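Local coordinates for alanine racemase (Enterococcus faecalis, PDB 3E6E), which is an enzyme of the alanine racemase family, a two-chain assembly whose subunits each join a TIM-type alpha/beta barrel to a mainly beta C-terminal domain, at residues A[299-304]-A[317-322]; A[129-134]-A[153-158]; A[23-28]-A[209-214]. The protein carries 1 engineered substitution. One frame throughout, in Å; residues are numbered along the deposited sequence.

Contact 1: A[299-304]-A[317-322]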
# COMPACT_ATOMS: atom_id res chain seq x y z
N VAL A 299 15.23 7.35 -11.81
CA VAL A 299 15.78 6.16 -11.17
C VAL A 299 17.20 5.91 -11.67
O VAL A 299 17.70 6.65 -12.52
CB VAL A 299 14.92 4.92 -11.43
CG1 VAL A 299 13.54 5.11 -10.82
CG2 VAL A 299 14.84 4.66 -12.91
N LEU A 300 17.83 4.84 -11.19
CA LEU A 300 19.21 4.57 -11.57
C LEU A 300 19.50 3.30 -12.35
O LEU A 300 19.15 2.19 -11.95
CB LEU A 300 20.09 4.62 -10.32
CG LEU A 300 19.96 5.95 -9.58
CD1 LEU A 300 20.63 5.85 -8.21
CD2 LEU A 300 20.60 7.06 -10.40
N VAL A 301 20.19 3.50 -13.47
CA VAL A 301 20.60 2.41 -14.35
C VAL A 301 22.09 2.63 -14.60
O VAL A 301 22.49 3.67 -15.10
CB VAL A 301 19.81 2.48 -15.68
CG1 VAL A 301 20.04 1.20 -16.50
CG2 VAL A 301 18.31 2.68 -15.39
N ASN A 302 22.91 1.67 -14.21
CA ASN A 302 24.35 1.79 -14.38
C ASN A 302 24.89 3.11 -13.87
O ASN A 302 25.74 3.74 -14.52
CB ASN A 302 24.74 1.64 -15.85
CG ASN A 302 24.39 0.29 -16.41
OD1 ASN A 302 24.49 -0.74 -15.73
ND2 ASN A 302 24.01 0.27 -17.69
N GLY A 303 24.38 3.55 -12.72
CA GLY A 303 24.86 4.79 -12.14
C GLY A 303 24.51 6.07 -12.87
O GLY A 303 25.04 7.13 -12.56
N LYS A 304 23.61 5.98 -13.85
CA LYS A 304 23.17 7.15 -14.60
C LYS A 304 21.70 7.37 -14.24
O LYS A 304 20.96 6.41 -14.03
CB LYS A 304 23.30 6.90 -16.11
CG LYS A 304 24.72 6.65 -16.61
CD LYS A 304 25.45 7.95 -16.93
CE LYS A 304 26.82 7.67 -17.56
NZ LYS A 304 27.47 8.88 -18.14
N CYS A 317 6.25 0.97 -15.38
CA CYS A 317 6.46 2.34 -15.80
C CYS A 317 7.63 2.42 -16.76
O CYS A 317 8.56 1.61 -16.71
CB CYS A 317 6.66 3.26 -14.59
SG CYS A 317 8.06 2.91 -13.51
N MET A 318 7.58 3.39 -17.66
CA MET A 318 8.66 3.53 -18.63
C MET A 318 9.56 4.72 -18.34
O MET A 318 9.09 5.80 -17.95
CB MET A 318 8.11 3.64 -20.06
CG MET A 318 6.61 3.79 -20.16
SD MET A 318 5.72 2.28 -19.75
CE MET A 318 4.70 2.88 -18.43
N ILE A 319 10.85 4.50 -18.55
CA ILE A 319 11.87 5.50 -18.30
C ILE A 319 12.70 5.80 -19.55
O ILE A 319 12.80 4.98 -20.47
CB ILE A 319 12.84 5.04 -17.18
CG1 ILE A 319 13.61 3.80 -17.65
CG2 ILE A 319 12.05 4.72 -15.91
CD1 ILE A 319 14.47 3.18 -16.57
N ARG A 320 13.30 6.98 -19.55
CA ARG A 320 14.13 7.45 -20.66
C ARG A 320 15.59 7.11 -20.41
O ARG A 320 16.25 7.74 -19.58
CB ARG A 320 13.94 8.96 -20.83
CG ARG A 320 15.10 9.70 -21.47
CD ARG A 320 15.38 10.95 -20.65
NE ARG A 320 14.97 12.19 -21.30
CZ ARG A 320 13.83 12.38 -21.94
NH1 ARG A 320 12.94 11.40 -22.03
NH2 ARG A 320 13.56 13.56 -22.50
N LEU A 321 16.07 6.11 -21.13
CA LEU A 321 17.45 5.67 -21.02
C LEU A 321 18.34 6.53 -21.89
O LEU A 321 18.07 6.71 -23.07
CB LEU A 321 17.55 4.20 -21.46
CG LEU A 321 16.79 3.22 -20.57
CD1 LEU A 321 16.76 1.83 -21.20
CD2 LEU A 321 17.46 3.21 -19.21
N ALA A 322 19.40 7.06 -21.30
CA ALA A 322 20.33 7.92 -22.03
C ALA A 322 21.53 7.13 -22.54
O ALA A 322 22.67 7.39 -22.15
CB ALA A 322 20.79 9.07 -21.15
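Val301 O accepts a hydrogen bond from Lys304 N at 2.9 Å, and Val301 N gives one back to Lys304 O. The pair closes a type I' turn, so the contact starts in a tight beta hairpin of the C-terminal domain. Asn302 and Gly303 form its tip with positive phi, and Gly303 N is anchored by Asp337 OD1. The strand returning from the turn, 304-309, lies between strands 299-301 and 317-321 and pairs with both. The two strands beside 304-309 therefore meet through side chains alone. Their axes come within 9.3 Å and run at 56°, consistent with a twisted or curled sheet. Ile319 is the central group. Its CG1 sits between the backbone N and the carbonyl carbon (chi1 65°), and the extended second torsion carries CD1 out to the valines. There it lies 4.0 Å from Val299 CG2, the side chains set nearly perpendicular. Val301 CG2 meets the same methyl of Ile319. All four touching residues are buried. Cys306 and Ile308 of the middle strand line the same apolar layer, and Trp290 covers Val299. Met318 instead packs against the second subunit. At the turn end, Val301 CG2 also meets Leu321 CD2 at 3.9 Å, so one valine methyl serves both partners on strand 317-321.

Contact 2: A[129-134]-A[153-158]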
# COMPACT_ATOMS: atom_id res chain seq x y z
N VAL A 129 -0.76 -2.76 32.29
CA VAL A 129 -1.31 -1.58 31.62
C VAL A 129 -0.41 -0.36 31.65
O VAL A 129 0.38 -0.17 32.55
CB VAL A 129 -2.67 -1.13 32.23
CG1 VAL A 129 -3.55 -2.34 32.52
CG2 VAL A 129 -2.44 -0.30 33.47
N HIS A 130 -0.54 0.48 30.62
CA HIS A 130 0.21 1.72 30.50
C HIS A 130 -0.87 2.80 30.35
O HIS A 130 -1.74 2.69 29.47
CB HIS A 130 1.12 1.70 29.27
CG HIS A 130 2.37 0.89 29.45
ND1 HIS A 130 3.62 1.46 29.51
CD2 HIS A 130 2.56 -0.45 29.57
CE1 HIS A 130 4.53 0.51 29.65
NE2 HIS A 130 3.91 -0.66 29.70
N LEU A 131 -0.82 3.81 31.20
CA LEU A 131 -1.81 4.88 31.16
C LEU A 131 -1.36 6.04 30.29
O LEU A 131 -0.48 6.80 30.67
CB LEU A 131 -2.12 5.37 32.58
CG LEU A 131 -3.18 4.62 33.40
CD1 LEU A 131 -3.04 3.14 33.21
CD2 LEU A 131 -3.02 4.99 34.88
N LYS A 132 -1.97 6.19 29.12
CA LYS A 132 -1.56 7.29 28.25
C LYS A 132 -2.32 8.58 28.57
O LYS A 132 -3.55 8.61 28.57
CB LYS A 132 -1.76 6.95 26.76
CG LYS A 132 -1.10 8.01 25.83
CD LYS A 132 -1.46 7.87 24.34
CE LYS A 132 -0.82 9.00 23.51
NZ LYS A 132 -1.18 8.96 22.05
N VAL A 133 -1.56 9.63 28.84
CA VAL A 133 -2.13 10.93 29.11
C VAL A 133 -1.91 11.84 27.89
O VAL A 133 -0.80 11.94 27.37
CB VAL A 133 -1.49 11.55 30.40
CG1 VAL A 133 -0.05 11.14 30.51
CG2 VAL A 133 -1.60 13.06 30.37
N ASP A 134 -2.98 12.47 27.42
CA ASP A 134 -2.89 13.35 26.27
C ASP A 134 -2.41 14.66 26.82
O ASP A 134 -2.98 15.16 27.78
CB ASP A 134 -4.25 13.58 25.62
CG ASP A 134 -4.19 14.54 24.43
OD1 ASP A 134 -3.16 15.25 24.27
OD2 ASP A 134 -5.18 14.60 23.68
N ARG A 153 -4.79 5.61 40.92
CA ARG A 153 -5.24 5.12 42.21
C ARG A 153 -6.19 3.94 42.05
O ARG A 153 -6.30 3.09 42.93
CB ARG A 153 -5.93 6.24 43.00
CG ARG A 153 -5.90 6.04 44.51
CD ARG A 153 -6.31 7.32 45.22
NE ARG A 153 -7.71 7.65 44.95
CZ ARG A 153 -8.74 6.91 45.33
NH1 ARG A 153 -8.55 5.78 46.00
NH2 ARG A 153 -9.98 7.30 45.05
N PHE A 154 -6.86 3.89 40.91
CA PHE A 154 -7.79 2.81 40.66
C PHE A 154 -7.02 1.56 40.29
O PHE A 154 -7.21 0.51 40.87
CB PHE A 154 -8.75 3.20 39.53
CG PHE A 154 -9.79 2.16 39.24
CD1 PHE A 154 -9.49 1.05 38.48
CD2 PHE A 154 -11.08 2.30 39.75
CE1 PHE A 154 -10.46 0.07 38.21
CE2 PHE A 154 -12.06 1.33 39.49
CZ PHE A 154 -11.75 0.22 38.73
N VAL A 155 -6.12 1.69 39.32
CA VAL A 155 -5.33 0.56 38.87
C VAL A 155 -4.50 -0.06 39.98
O VAL A 155 -4.45 -1.28 40.11
CB VAL A 155 -4.41 0.99 37.72
CG1 VAL A 155 -3.38 -0.08 37.46
CG2 VAL A 155 -5.25 1.24 36.49
N GLN A 156 -3.85 0.78 40.78
CA GLN A 156 -3.04 0.29 41.89
C GLN A 156 -3.93 -0.44 42.88
O GLN A 156 -3.46 -1.21 43.72
CB GLN A 156 -2.37 1.44 42.64
CG GLN A 156 -1.34 2.21 41.86
CD GLN A 156 -0.71 3.29 42.70
OE1 GLN A 156 -1.41 4.16 43.22
NE2 GLN A 156 0.61 3.24 42.85
N SER A 157 -5.22 -0.19 42.78
CA SER A 157 -6.19 -0.79 43.68
C SER A 157 -6.51 -2.25 43.44
O SER A 157 -6.31 -3.06 44.32
CB SER A 157 -7.51 0.01 43.66
OG SER A 157 -7.35 1.30 44.22
N HIS A 158 -7.00 -2.56 42.24
CA HIS A 158 -7.85 -3.74 42.05
C HIS A 158 -7.01 -5.00 41.89
O HIS A 158 -7.44 -6.09 42.28
CB HIS A 158 -8.76 -3.55 40.84
CG HIS A 158 -9.99 -2.74 41.12
ND1 HIS A 158 -11.06 -3.23 41.82
CD2 HIS A 158 -10.31 -1.46 40.79
CE1 HIS A 158 -11.99 -2.30 41.92
NE2 HIS A 158 -11.56 -1.22 41.30
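Val129 and Val155 make the closer half of this contact, with Val129 CG2 lying 4.1 Å from Val155 CG1. The two side chains lie alongside each other, pointing opposite ways, so branch lies beside branch. On Val155, CG1 is anti to the backbone N (chi1 167°) and is turned to Val129, while CG2 is turned to Leu131. Leu131 CD1 approaches that CG2 more loosely, at 4.4 Å. All three side chains are buried. Leu112 of helix 109-117 and the loop residues Phe161 and Trp163 close around Val155, while Val106 lies beside Val129 and Leu131. Strand 129-132 and helix 145-158 are the first two elements of a beta-alpha-beta unit that ends in strand 165-167. It belongs to the TIM-type barrel, where helices pack on the outside of a parallel sheet. Val129 and Leu131 point outward to the helix. His130 and Lys132 take the other face of the strand. There His130 is held at both ring nitrogens, ND1 by His203 and NE2 by Glu164. Arg153, Gln156 and Ser157 are exposed and make the solvent side of the helix. They take no part in the packing on the strand. At the flank, the partly exposed Phe154 touches Gln109 and Glu113 of helix 109-117, and His158 touches Leu116 of the same helix.

Contact 3: A[23-28]-A[209-214]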
# COMPACT_ATOMS: atom_id res chain seq x y z
N GLN A 23 22.05 0.48 18.33
CA GLN A 23 23.18 0.52 19.25
C GLN A 23 23.67 1.95 19.43
O GLN A 23 23.95 2.37 20.55
CB GLN A 23 24.33 -0.33 18.74
CG GLN A 23 24.36 -1.74 19.28
CD GLN A 23 25.77 -2.31 19.32
OE1 GLN A 23 26.60 -1.89 20.13
NE2 GLN A 23 26.05 -3.25 18.42
N LYS A 24 23.81 2.69 18.33
CA LYS A 24 24.28 4.07 18.44
C LYS A 24 23.49 4.79 19.52
O LYS A 24 24.07 5.31 20.47
CB LYS A 24 24.10 4.84 17.12
CG LYS A 24 24.97 4.40 15.95
CD LYS A 24 26.44 4.58 16.20
CE LYS A 24 27.19 4.75 14.87
NZ LYS A 24 26.79 3.77 13.81
N GLU A 25 22.17 4.81 19.36
CA GLU A 25 21.29 5.47 20.31
C GLU A 25 21.42 4.92 21.73
O GLU A 25 21.49 5.68 22.69
CB GLU A 25 19.84 5.39 19.81
CG GLU A 25 18.80 5.92 20.78
CD GLU A 25 18.97 7.40 21.11
OE1 GLU A 25 18.33 7.85 22.09
OE2 GLU A 25 19.72 8.11 20.41
N CYS A 26 21.47 3.60 21.87
CA CYS A 26 21.59 2.98 23.19
C CYS A 26 22.82 3.46 23.97
O CYS A 26 22.79 3.54 25.20
CB CYS A 26 21.63 1.46 23.07
SG CYS A 26 20.09 0.69 22.59
N GLN A 27 23.89 3.76 23.25
CA GLN A 27 25.13 4.21 23.86
C GLN A 27 25.08 5.69 24.14
O GLN A 27 25.77 6.20 25.02
CB GLN A 27 26.31 3.92 22.93
CG GLN A 27 26.75 2.47 22.92
CD GLN A 27 27.78 2.18 21.85
OE1 GLN A 27 28.75 2.93 21.68
NE2 GLN A 27 27.59 1.08 21.12
N ARG A 28 24.26 6.37 23.37
CA ARG A 28 24.08 7.81 23.46
C ARG A 28 23.09 8.06 24.58
O ARG A 28 22.98 9.17 25.11
CB ARG A 28 23.53 8.30 22.13
CG ARG A 28 23.65 9.78 21.88
CD ARG A 28 23.36 10.10 20.41
NE ARG A 28 23.42 11.53 20.14
CZ ARG A 28 24.49 12.29 20.34
NH1 ARG A 28 25.60 11.75 20.82
NH2 ARG A 28 24.45 13.59 20.09
N THR A 209 12.20 13.21 19.58
CA THR A 209 12.54 13.70 20.92
C THR A 209 13.88 13.17 21.42
O THR A 209 14.67 13.93 21.97
CB THR A 209 11.44 13.38 22.00
OG1 THR A 209 11.75 12.14 22.65
CG2 THR A 209 10.06 13.27 21.37
N ALA A 210 14.13 11.89 21.19
CA ALA A 210 15.38 11.26 21.62
C ALA A 210 16.60 11.91 20.98
O ALA A 210 17.62 12.15 21.64
CB ALA A 210 15.37 9.77 21.30
N LEU A 211 16.51 12.18 19.69
CA LEU A 211 17.62 12.79 18.99
C LEU A 211 17.86 14.23 19.44
O LEU A 211 18.94 14.55 19.93
CB LEU A 211 17.36 12.74 17.48
CG LEU A 211 17.34 11.33 16.88
CD1 LEU A 211 16.84 11.39 15.46
CD2 LEU A 211 18.74 10.72 16.93
N TRP A 212 16.85 15.07 19.30
CA TRP A 212 16.98 16.50 19.63
C TRP A 212 16.60 17.02 21.02
O TRP A 212 16.91 18.15 21.37
CB TRP A 212 16.23 17.31 18.56
CG TRP A 212 16.74 17.02 17.18
CD1 TRP A 212 17.96 17.36 16.66
CD2 TRP A 212 16.08 16.25 16.16
NE1 TRP A 212 18.10 16.86 15.38
CE2 TRP A 212 16.96 16.17 15.06
CE3 TRP A 212 14.83 15.63 16.08
CZ2 TRP A 212 16.63 15.50 13.89
CZ3 TRP A 212 14.50 14.94 14.91
CH2 TRP A 212 15.40 14.89 13.83
N HIS A 213 15.92 16.20 21.82
CA HIS A 213 15.52 16.60 23.18
C HIS A 213 15.94 15.51 24.15
O HIS A 213 15.14 15.04 24.96
CB HIS A 213 14.01 16.78 23.24
CG HIS A 213 13.49 17.94 22.46
ND1 HIS A 213 12.67 17.79 21.36
CD2 HIS A 213 13.62 19.28 22.64
CE1 HIS A 213 12.32 18.98 20.91
NE2 HIS A 213 12.88 19.90 21.67
N PRO A 214 17.21 15.10 24.10
CA PRO A 214 17.74 14.04 24.96
C PRO A 214 17.63 14.25 26.47
O PRO A 214 17.79 13.29 27.22
CB PRO A 214 19.19 13.94 24.49
CG PRO A 214 19.53 15.35 24.18
CD PRO A 214 18.30 15.80 23.41
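Helix 15-28 meets helix 207-212 through Glu25, which faces Ala210 and Leu211. In sequence order, Gln23 comes first and lies on the far side of its helix. Its OE1 takes a weak hydrogen bond from Gln27 NE2, one turn on. Lys24 follows; it forms a salt bridge with Glu20 and touches Tyr241. Glu25 then carries the contact. Its CG is anti to the backbone N (chi1 174°), which sends the chain out toward the second helix, and a bend at chi2 (61°) turns the carboxylate. Glu25 OE1 comes to 3.6 Å from Ala210 CB, and OE2 lies 4.5 Å from Leu211 CD2, a looser approach. Both methyls lie on the same side of the carboxylate plane, Ala210 CB above it near OE1 and Leu211 CD2 out past OE2. Ile221 and Tyr223 of strand 220-223 also touch the buried Glu25 side chain. Further along, Gln27 N bonds to Gln23 O at 3.0 Å; the bonds from Arg28 N that follow are weak. Arg28 points toward the second segment without touching it and packs on Ser240, whose OG is hydrogen-bonded to Leu211 O. On the second helix, Thr209 OG1 is hydrogen-bonded to the backbone N of Asn206, which with Ser207 belongs to the DCS pocket. Both helices pack on strand 220-223, the last strand of the TIM-type alpha/beta barrel.

Overall arrangement
Contacts 2 and 3 both belong to the barrel domain, and contact 1 to the C-terminal beta domain. Contact 2 is nested in the chain loop that contact 3 closes. Their centres are 28 Å apart, and their nearest atoms about 12 Å. Contact 1 follows later in sequence. Its centre lies 38 Å from that of contact 3 and 56 Å from that of contact 2, on the opposite side of the chain's centre from contact 2. Contact 3 lies nearer a bound DCS, with the Ala210 side chain about 8 Å away; the Leu131 side chain in contact 2 is about 13 Å from a bound DCS. The residue that contact 1 meets across the subunit interface, Arg139 of the second subunit, belongs to a DCS pocket.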